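Local atomic coordinates of putative exported protein (Bordetella pertussis Tohama I, PDB entry 2PFY), a protein that binds pyroglutamic acid as an extracytoplasmic solute receptor of the DctP family, probably delivering it to a tripartite ATP-independent periplasmic transporter. Residues 77-82 with 282-287; 104-109 with 289-294; 170-175 with 193-198. One frame throughout, in Å; residues are numbered along the deposited sequence.

In the fold
The three contacts illustrate how chemistry follows place in a periplasmic receptor fold. Interactions 1 and 2 are neighbours, their centres about 13 Å apart. Interaction 1 sets helix 267-287 against residues 77-82, in the connection that precedes helix 89-108; interaction 2 sets the next helix, 290-300, against helix 89-108 itself. The two contacts touch, Phe77 packing on Leu107 and Trp284 on Gly292. Interaction 1 is mostly buried and joins an aromatic-aliphatic contact to a salt bridge at its margin, whereas interaction 2 lies at the surface and consists of one salt bridge. Interaction 3, about 39 Å from interaction 2 between centres and on the opposite side of the chain's centre, is buried and wholly apolar across its segments.

Interaction 1 of 3, residues 77-82 with 282-287; sequences FEIDSV and SDWSKK
Residues 77-82, largely a 3-10 segment, lie beside the last turns of helix 267-287, with the CA atoms of Ile79 and Trp284 nearest each other at 7.8 Å. Between these two residues the apolar part of the contact forms. The methyl CD1 of Ile79 stands over the face of the Trp284 indole, 3.5 Å from the centroid of its six-membered ring and only 9° off the ring normal, a CH-pi interaction with almost no offset. Trp284 holds its CG anti to the backbone N (chi1 -180°), which carries the indole out from the helix with one face turned to the isoleucine. The CB of Ile79 adds a second touch, 3.8 Å from Trp284 CZ2, so the aliphatic chain leans on the benzo part of the indole. Glu78 comes to the same ring from another direction, its CG lying at the edge, 4.3 Å from Trp284 CD1. The indole N-H is used outside the pair: NE1 donates to the carbonyl O of Pro75, a bond that should restrain the rotation of the ring.

Beyond the indole, Glu78 and Lys287 form a salt bridge. The extended lysine chain crosses the glutamate at about a right angle and brings NZ to 2.8 Å from OE2 of Glu78, on the syn side but 31° out of the carboxylate plane. Glu78 also packs on Ala147 and Ser148 of helix 147-155. The contact thus ties helix 267-287 to the connection between strand 62-66 and helix 89-108. Since the glutamate is buried and the lysine exposed, the ion pair spans the boundary between interior and solvent. The nearby ammonium would be expected to stabilise the carboxylate in its charged form, while the indole gives its face to apolar packing and its N-H to Pro75.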
loop_
_atom_site.group_PDB
_atom_site.type_symbol
_atom_site.label_atom_id
_atom_site.label_comp_id
_atom_site.label_asym_id
_atom_site.label_seq_id
_atom_site.Cartn_x
_atom_site.Cartn_y
_atom_site.Cartn_z
ATOM N N PHE A 77 1.558 8.290 8.598
ATOM C CA PHE A 77 0.892 7.402 7.606
ATOM C C PHE A 77 1.865 6.888 6.514
ATOM O O PHE A 77 1.500 6.046 5.672
ATOM C CB PHE A 77 -0.334 8.100 6.990
ATOM C CG PHE A 77 -1.533 8.189 7.933
ATOM C CD1 PHE A 77 -2.550 7.259 7.865
ATOM C CD2 PHE A 77 -1.628 9.210 8.896
ATOM C CE1 PHE A 77 -3.659 7.316 8.729
ATOM C CE2 PHE A 77 -2.732 9.272 9.773
ATOM C CZ PHE A 77 -3.750 8.329 9.680
ATOM N N GLU A 78 3.105 7.375 6.529
ATOM C CA GLU A 78 4.100 6.892 5.549
ATOM C C GLU A 78 5.368 6.275 6.148
ATOM O O GLU A 78 6.372 6.080 5.435
ATOM C CB GLU A 78 4.455 7.995 4.535
ATOM C CG GLU A 78 5.208 9.158 5.174
ATOM C CD GLU A 78 5.496 10.301 4.224
ATOM O OE1 GLU A 78 4.732 10.526 3.251
ATOM O OE2 GLU A 78 6.497 10.999 4.479
ATOM N N ILE A 79 5.345 5.948 7.435
ATOM C CA ILE A 79 6.492 5.252 8.018
ATOM C C ILE A 79 6.739 3.879 7.362
ATOM O O ILE A 79 7.861 3.386 7.363
ATOM C CB ILE A 79 6.425 5.148 9.607
ATOM C CG1 ILE A 79 7.765 4.741 10.222
ATOM C CG2 ILE A 79 5.359 4.166 10.087
ATOM C CD1 ILE A 79 8.935 5.677 9.950
ATOM N N ASP A 80 5.694 3.285 6.796
ATOM C CA ASP A 80 5.791 1.992 6.127
ATOM C C ASP A 80 6.503 2.066 4.772
ATOM O O ASP A 80 6.724 1.026 4.111
ATOM C CB ASP A 80 4.384 1.342 5.987
ATOM C CG ASP A 80 3.481 2.072 4.985
ATOM O OD1 ASP A 80 3.934 3.029 4.325
ATOM O OD2 ASP A 80 2.296 1.700 4.859
ATOM N N SER A 81 6.867 3.280 4.356
ATOM C CA SER A 81 7.528 3.487 3.072
ATOM C C SER A 81 8.983 3.979 3.179
ATOM O O SER A 81 9.585 4.338 2.170
ATOM C CB SER A 81 6.701 4.419 2.177
ATOM O OG SER A 81 5.399 3.875 1.948
ATOM N N VAL A 82 9.533 4.019 4.392
ATOM C CA VAL A 82 10.948 4.378 4.576
ATOM C C VAL A 82 11.843 3.202 4.147
ATOM O O VAL A 82 11.737 2.126 4.730
ATOM C CB VAL A 82 11.279 4.743 6.048
ATOM C CG1 VAL A 82 12.828 4.929 6.225
ATOM C CG2 VAL A 82 10.477 5.977 6.522
ATOM N N SER A 282 15.585 10.032 8.916
ATOM C CA SER A 282 16.023 11.258 9.576
ATOM C C SER A 282 15.061 12.400 9.208
ATOM O O SER A 282 14.503 13.051 10.102
ATOM C CB SER A 282 17.503 11.557 9.235
ATOM O OG SER A 282 17.836 12.934 9.364
ATOM N N ASP A 283 14.860 12.617 7.907
ATOM C CA ASP A 283 13.882 13.574 7.378
ATOM C C ASP A 283 12.512 13.359 8.012
ATOM O O ASP A 283 11.814 14.328 8.349
ATOM C CB ASP A 283 13.718 13.385 5.861
ATOM C CG ASP A 283 14.822 14.043 5.046
ATOM O OD1 ASP A 283 15.571 14.845 5.623
ATOM O OD2 ASP A 283 14.924 13.766 3.821
ATOM N N TRP A 284 12.132 12.081 8.162
ATOM C CA TRP A 284 10.827 11.705 8.694
ATOM C C TRP A 284 10.724 12.062 10.177
ATOM O O TRP A 284 9.728 12.650 10.603
ATOM C CB TRP A 284 10.559 10.208 8.495
ATOM C CG TRP A 284 9.209 9.751 9.023
ATOM C CD1 TRP A 284 8.029 9.705 8.323
ATOM C CD2 TRP A 284 8.912 9.258 10.339
ATOM N NE1 TRP A 284 7.020 9.219 9.121
ATOM C CE2 TRP A 284 7.527 8.933 10.361
ATOM C CE3 TRP A 284 9.677 9.046 11.498
ATOM C CZ2 TRP A 284 6.893 8.421 11.493
ATOM C CZ3 TRP A 284 9.043 8.531 12.631
ATOM C CH2 TRP A 284 7.660 8.226 12.620
ATOM N N SER A 285 11.745 11.682 10.945
ATOM C CA SER A 285 11.823 11.965 12.388
ATOM C C SER A 285 11.701 13.445 12.720
ATOM O O SER A 285 11.083 13.808 13.724
ATOM C CB SER A 285 13.132 11.428 12.963
ATOM O OG SER A 285 13.038 10.043 13.245
ATOM N N LYS A 286 12.292 14.293 11.876
ATOM C CA LYS A 286 12.206 15.741 12.042
ATOM C C LYS A 286 10.757 16.245 11.943
ATOM O O LYS A 286 10.319 17.040 12.784
ATOM C CB LYS A 286 13.113 16.474 11.035
ATOM C CG LYS A 286 14.623 16.283 11.276
ATOM C CD LYS A 286 15.478 16.925 10.161
ATOM C CE LYS A 286 16.972 16.649 10.365
ATOM N NZ LYS A 286 17.830 17.099 9.206
ATOM N N LYS A 287 10.011 15.766 10.938
ATOM C CA LYS A 287 8.656 16.272 10.677
ATOM C C LYS A 287 7.569 15.519 11.459
ATOM O O LYS A 287 6.442 15.984 11.592
ATOM C CB LYS A 287 8.354 16.329 9.164
ATOM C CG LYS A 287 8.343 14.956 8.453
ATOM C CD LYS A 287 7.790 15.029 7.032
ATOM C CE LYS A 287 7.556 13.602 6.494
ATOM N NZ LYS A 287 7.289 13.598 5.035
#

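Interaction 2 of 3, residues 104-109 with 289-294; sequences AQRLDK and GADGQQ
Arg106 of helix 89-108 reaches Asp291, in the first turn of helix 290-300, through a salt bridge between its NH2 and the aspartate OD1, 3.0 Å apart. The hydrogen bond within it is fairly straight, with an N-H...O angle of 162°. It is well placed for the donor, because OD1 lies only 7° out of the guanidinium plane, at the edge of the group. For the acceptor it is less regular: the nitrogen approaches from above the carboxylate, 66° out of its plane. The guanidinium and carboxylate planes are also turned well away from coplanar, and a single nitrogen and a single oxygen do the bonding in place of a paired, two-bond bridge.

The other terminal nitrogen of the guanidinium, NH1, forms a salt bridge with Asp74, so that Arg106 links two carboxylates. Its side chain bends at chi2 on the way across to Asp291, and it also packs on Leu76 and Phe77.

Around the ion pair there is little packing between the segments. The CB of Asp291 comes to 3.3 Å from Arg106 NH2, while the nearest CA atoms, those of the same two residues, remain 10.6 Å apart. The gap is spanned mainly by the long arginine, which meets a short aspartate. With both partners partly exposed, water should weaken the attraction, and the second carboxylate, Asp74, would help to balance the arginine's charge.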
loop_
_atom_site.group_PDB
_atom_site.type_symbol
_atom_site.label_atom_id
_atom_site.label_comp_id
_atom_site.label_asym_id
_atom_site.label_seq_id
_atom_site.Cartn_x
_atom_site.Cartn_y
_atom_site.Cartn_z
ATOM N N ALA A 104 -5.169 4.963 14.090
ATOM C CA ALA A 104 -6.565 4.813 14.448
ATOM C C ALA A 104 -7.021 6.054 15.217
ATOM O O ALA A 104 -8.155 6.555 15.039
ATOM C CB ALA A 104 -6.764 3.507 15.268
ATOM N N GLN A 105 -6.110 6.575 16.038
ATOM C CA GLN A 105 -6.385 7.784 16.774
ATOM C C GLN A 105 -6.403 9.000 15.879
ATOM O O GLN A 105 -7.344 9.792 15.957
ATOM C CB GLN A 105 -5.429 7.933 17.964
ATOM C CG GLN A 105 -5.814 6.973 19.113
ATOM C CD GLN A 105 -7.355 6.795 19.297
ATOM O OE1 GLN A 105 -8.102 7.773 19.533
ATOM N NE2 GLN A 105 -7.822 5.541 19.191
ATOM N N ARG A 106 -5.424 9.114 14.981
ATOM C CA ARG A 106 -5.397 10.238 14.023
ATOM C C ARG A 106 -6.618 10.221 13.106
ATOM O O ARG A 106 -7.142 11.283 12.751
ATOM C CB ARG A 106 -4.100 10.289 13.194
ATOM C CG ARG A 106 -2.797 10.551 14.001
ATOM C CD ARG A 106 -2.617 12.034 14.432
ATOM N NE ARG A 106 -1.450 12.215 15.312
ATOM C CZ ARG A 106 -0.252 12.661 14.931
ATOM N NH1 ARG A 106 -0.002 12.986 13.669
ATOM N NH2 ARG A 106 0.720 12.762 15.818
ATOM N N LEU A 107 -7.064 9.030 12.713
ATOM C CA LEU A 107 -8.257 8.925 11.869
ATOM C C LEU A 107 -9.558 9.250 12.620
ATOM O O LEU A 107 -10.454 9.893 12.078
ATOM C CB LEU A 107 -8.355 7.533 11.239
ATOM C CG LEU A 107 -7.321 7.199 10.144
ATOM C CD1 LEU A 107 -7.438 5.720 9.869
ATOM C CD2 LEU A 107 -7.486 8.028 8.855
ATOM N N ASP A 108 -9.653 8.789 13.860
ATOM C CA ASP A 108 -10.853 9.047 14.668
ATOM C C ASP A 108 -11.112 10.567 14.792
ATOM O O ASP A 108 -12.254 11.019 14.675
ATOM C CB ASP A 108 -10.715 8.369 16.040
ATOM C CG ASP A 108 -11.870 8.681 16.971
ATOM O OD1 ASP A 108 -12.942 8.088 16.800
ATOM O OD2 ASP A 108 -11.689 9.503 17.885
ATOM N N LYS A 109 -10.050 11.347 14.991
ATOM C CA LYS A 109 -10.147 12.806 15.070
ATOM C C LYS A 109 -10.672 13.403 13.759
ATOM O O LYS A 109 -11.153 14.529 13.729
ATOM C CB LYS A 109 -8.790 13.425 15.431
ATOM C CG LYS A 109 -8.398 13.260 16.896
ATOM C CD LYS A 109 -6.869 13.275 17.076
ATOM C CE LYS A 109 -6.408 12.315 18.216
ATOM N NZ LYS A 109 -5.070 11.618 17.956
ATOM N N GLY A 289 6.375 14.295 15.155
ATOM C CA GLY A 289 6.579 14.983 16.432
ATOM C C GLY A 289 7.131 14.006 17.434
ATOM O O GLY A 289 7.965 13.172 17.093
ATOM N N ALA A 290 6.638 14.105 18.665
ATOM C CA ALA A 290 6.916 13.137 19.715
ATOM C C ALA A 290 6.156 11.845 19.438
ATOM O O ALA A 290 6.550 10.771 19.901
ATOM C CB ALA A 290 6.514 13.708 21.083
ATOM N N ASP A 291 5.052 11.956 18.705
ATOM C CA ASP A 291 4.271 10.782 18.325
ATOM C C ASP A 291 5.115 9.879 17.418
ATOM O O ASP A 291 5.189 8.675 17.633
ATOM C CB ASP A 291 2.946 11.190 17.666
ATOM C CG ASP A 291 2.045 12.029 18.604
ATOM O OD1 ASP A 291 0.819 11.820 18.616
ATOM O OD2 ASP A 291 2.569 12.915 19.312
ATOM N N GLY A 292 5.775 10.486 16.440
ATOM C CA GLY A 292 6.781 9.800 15.627
ATOM C C GLY A 292 7.804 9.044 16.460
ATOM O O GLY A 292 7.976 7.826 16.293
ATOM N N GLN A 293 8.476 9.759 17.370
ATOM C CA GLN A 293 9.483 9.134 18.237
ATOM C C GLN A 293 8.936 7.990 19.088
ATOM O O GLN A 293 9.609 6.972 19.245
ATOM C CB GLN A 293 10.210 10.167 19.114
ATOM C CG GLN A 293 11.271 11.006 18.377
ATOM C CD GLN A 293 12.457 10.191 17.837
ATOM O OE1 GLN A 293 12.788 9.110 18.338
ATOM N NE2 GLN A 293 13.096 10.720 16.797
ATOM N N GLN A 294 7.725 8.130 19.627
ATOM C CA GLN A 294 7.148 7.012 20.386
ATOM C C GLN A 294 6.799 5.802 19.509
ATOM O O GLN A 294 6.794 4.666 19.989
ATOM C CB GLN A 294 6.003 7.400 21.360
ATOM C CG GLN A 294 4.945 8.403 20.896
ATOM C CD GLN A 294 3.955 8.799 22.023
ATOM O OE1 GLN A 294 3.175 7.966 22.512
ATOM N NE2 GLN A 294 3.986 10.077 22.423
#

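Interaction 3 of 3, residues 170-175 with 193-198; sequences QAFSTG and WDYVKY
Aromatic stacking dominates where Phe172 of helix 168-173 meets Tyr195 in the loop leading to strand 198-201. The rings form an offset stack, with centroids 4.7 Å apart and planes inclined by 29°. The tyrosine CD1 sits 3.3 Å above the phenylalanine plane, displaced toward the rim. Tyr195 takes a chi1 of 57°, its CG between the backbone N and the carbonyl carbon, and this presents the CD1-CE1 side of its ring to the phenylalanine.

Aliphatic packing extends the patch: Val196 CG1 touches Phe172 CE2 at 3.6 Å. Ile177 also packs on Phe172, and Tyr126 of strand 124-127 on Val196.

Helix 168-173 ends in a Schellman motif, with Gly175 at positive phi (77°), and Lys197 and Tyr198 form a classic beta bulge opposite Thr127 as the chain enters its strand.

Polar interactions lie around the apolar patch. The hydroxyl of Tyr195 hydrogen-bonds to Ser190 OG, anchoring the far end of the stacked ring. At the helix end the carbonyl O of Gln170 accepts two bonds from Thr174, one from the backbone N and one from OG1, the latter at 3.2 Å.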
loop_
_atom_site.group_PDB
_atom_site.type_symbol
_atom_site.label_atom_id
_atom_site.label_comp_id
_atom_site.label_asym_id
_atom_site.label_seq_id
_atom_site.Cartn_x
_atom_site.Cartn_y
_atom_site.Cartn_z
ATOM N N GLN A 170 -0.650 2.178 -19.520
ATOM C CA GLN A 170 -0.740 3.364 -20.392
ATOM C C GLN A 170 0.500 4.226 -20.326
ATOM O O GLN A 170 1.045 4.638 -21.382
ATOM C CB GLN A 170 -1.895 4.261 -19.920
ATOM C CG GLN A 170 -3.224 3.942 -20.519
ATOM C CD GLN A 170 -3.385 4.550 -21.884
ATOM O OE1 GLN A 170 -2.708 5.520 -22.232
ATOM N NE2 GLN A 170 -4.289 3.976 -22.676
ATOM N N ALA A 171 0.919 4.534 -19.098
ATOM C CA ALA A 171 2.047 5.429 -18.855
ATOM C C ALA A 171 3.350 4.881 -19.474
ATOM O O ALA A 171 4.111 5.647 -20.064
ATOM C CB ALA A 171 2.218 5.728 -17.354
ATOM N N PHE A 172 3.591 3.578 -19.348
ATOM C CA PHE A 172 4.711 2.938 -20.064
ATOM C C PHE A 172 4.596 2.977 -21.576
ATOM O O PHE A 172 5.599 3.157 -22.268
ATOM C CB PHE A 172 4.903 1.487 -19.640
ATOM C CG PHE A 172 5.768 1.337 -18.442
ATOM C CD1 PHE A 172 5.201 1.223 -17.168
ATOM C CD2 PHE A 172 7.158 1.336 -18.568
ATOM C CE1 PHE A 172 6.018 1.094 -16.034
ATOM C CE2 PHE A 172 7.974 1.221 -17.457
ATOM C CZ PHE A 172 7.411 1.091 -16.186
ATOM N N SER A 173 3.380 2.807 -22.074
ATOM C CA SER A 173 3.132 2.707 -23.503
ATOM C C SER A 173 3.414 4.049 -24.191
ATOM O O SER A 173 3.969 4.101 -25.288
ATOM C CB SER A 173 1.685 2.263 -23.730
ATOM O OG SER A 173 1.537 1.775 -25.038
ATOM N N THR A 174 3.071 5.135 -23.532
ATOM C CA THR A 174 3.224 6.455 -24.139
ATOM C C THR A 174 4.543 7.094 -23.717
ATOM O O THR A 174 4.807 8.242 -24.060
ATOM C CB THR A 174 2.046 7.373 -23.738
ATOM O OG1 THR A 174 2.057 7.537 -22.314
ATOM C CG2 THR A 174 0.720 6.748 -24.163
ATOM N N GLY A 175 5.355 6.362 -22.957
ATOM C CA GLY A 175 6.674 6.832 -22.545
ATOM C C GLY A 175 6.671 7.837 -21.419
ATOM O O GLY A 175 7.672 8.510 -21.174
ATOM N N TRP A 193 5.327 -7.882 -17.401
ATOM C CA TRP A 193 6.238 -8.456 -18.426
ATOM C C TRP A 193 5.952 -7.948 -19.846
ATOM O O TRP A 193 6.832 -8.057 -20.707
ATOM C CB TRP A 193 6.208 -9.979 -18.427
ATOM C CG TRP A 193 4.788 -10.589 -18.450
ATOM C CD1 TRP A 193 4.024 -10.854 -19.550
ATOM C CD2 TRP A 193 4.013 -10.979 -17.305
ATOM N NE1 TRP A 193 2.820 -11.417 -19.162
ATOM C CE2 TRP A 193 2.795 -11.500 -17.782
ATOM C CE3 TRP A 193 4.251 -10.961 -15.915
ATOM C CZ2 TRP A 193 1.794 -11.991 -16.921
ATOM C CZ3 TRP A 193 3.250 -11.447 -15.048
ATOM C CH2 TRP A 193 2.037 -11.956 -15.566
ATOM N N ASP A 194 4.769 -7.385 -20.101
ATOM C CA ASP A 194 4.467 -6.816 -21.435
ATOM C C ASP A 194 5.154 -5.469 -21.674
ATOM O O ASP A 194 5.252 -5.017 -22.817
ATOM C CB ASP A 194 2.962 -6.646 -21.656
ATOM C CG ASP A 194 2.237 -7.968 -21.839
ATOM O OD1 ASP A 194 2.863 -8.965 -22.211
ATOM O OD2 ASP A 194 1.021 -8.013 -21.636
ATOM N N TYR A 195 5.637 -4.829 -20.613
ATOM C CA TYR A 195 6.167 -3.482 -20.754
ATOM C C TYR A 195 7.494 -3.173 -20.084
ATOM O O TYR A 195 8.126 -2.147 -20.398
ATOM C CB TYR A 195 5.067 -2.424 -20.450
ATOM C CG TYR A 195 4.415 -2.515 -19.086
ATOM C CD1 TYR A 195 5.073 -2.040 -17.954
ATOM C CD2 TYR A 195 3.129 -3.080 -18.921
ATOM C CE1 TYR A 195 4.476 -2.095 -16.677
ATOM C CE2 TYR A 195 2.511 -3.116 -17.644
ATOM C CZ TYR A 195 3.191 -2.617 -16.535
ATOM O OH TYR A 195 2.634 -2.685 -15.265
ATOM N N VAL A 196 7.941 -4.048 -19.178
ATOM C CA VAL A 196 9.282 -3.955 -18.606
ATOM C C VAL A 196 9.973 -5.302 -18.724
ATOM O O VAL A 196 9.308 -6.306 -18.991
ATOM C CB VAL A 196 9.304 -3.518 -17.113
ATOM C CG1 VAL A 196 9.421 -2.008 -17.015
ATOM C CG2 VAL A 196 8.077 -4.110 -16.306
ATOM N N LYS A 197 11.295 -5.329 -18.526
ATOM C CA LYS A 197 12.059 -6.566 -18.712
ATOM C C LYS A 197 12.801 -7.097 -17.498
ATOM O O LYS A 197 13.026 -8.303 -17.396
ATOM C CB LYS A 197 13.061 -6.410 -19.869
ATOM C CG LYS A 197 12.513 -6.900 -21.197
ATOM C CD LYS A 197 11.366 -6.003 -21.702
ATOM C CE LYS A 197 10.201 -6.848 -22.280
ATOM N NZ LYS A 197 8.906 -6.103 -22.398
ATOM N N TYR A 198 13.238 -6.210 -16.618
ATOM C CA TYR A 198 14.038 -6.607 -15.442
ATOM C C TYR A 198 13.293 -6.305 -14.160
ATOM O O TYR A 198 12.758 -5.224 -14.021
ATOM C CB TYR A 198 15.380 -5.842 -15.422
ATOM C CG TYR A 198 16.201 -6.181 -16.636
ATOM C CD1 TYR A 198 17.113 -7.237 -16.615
ATOM C CD2 TYR A 198 16.013 -5.498 -17.828
ATOM C CE1 TYR A 198 17.842 -7.576 -17.760
ATOM C CE2 TYR A 198 16.757 -5.829 -18.985
ATOM C CZ TYR A 198 17.655 -6.864 -18.938
ATOM O OH TYR A 198 18.384 -7.173 -20.098
#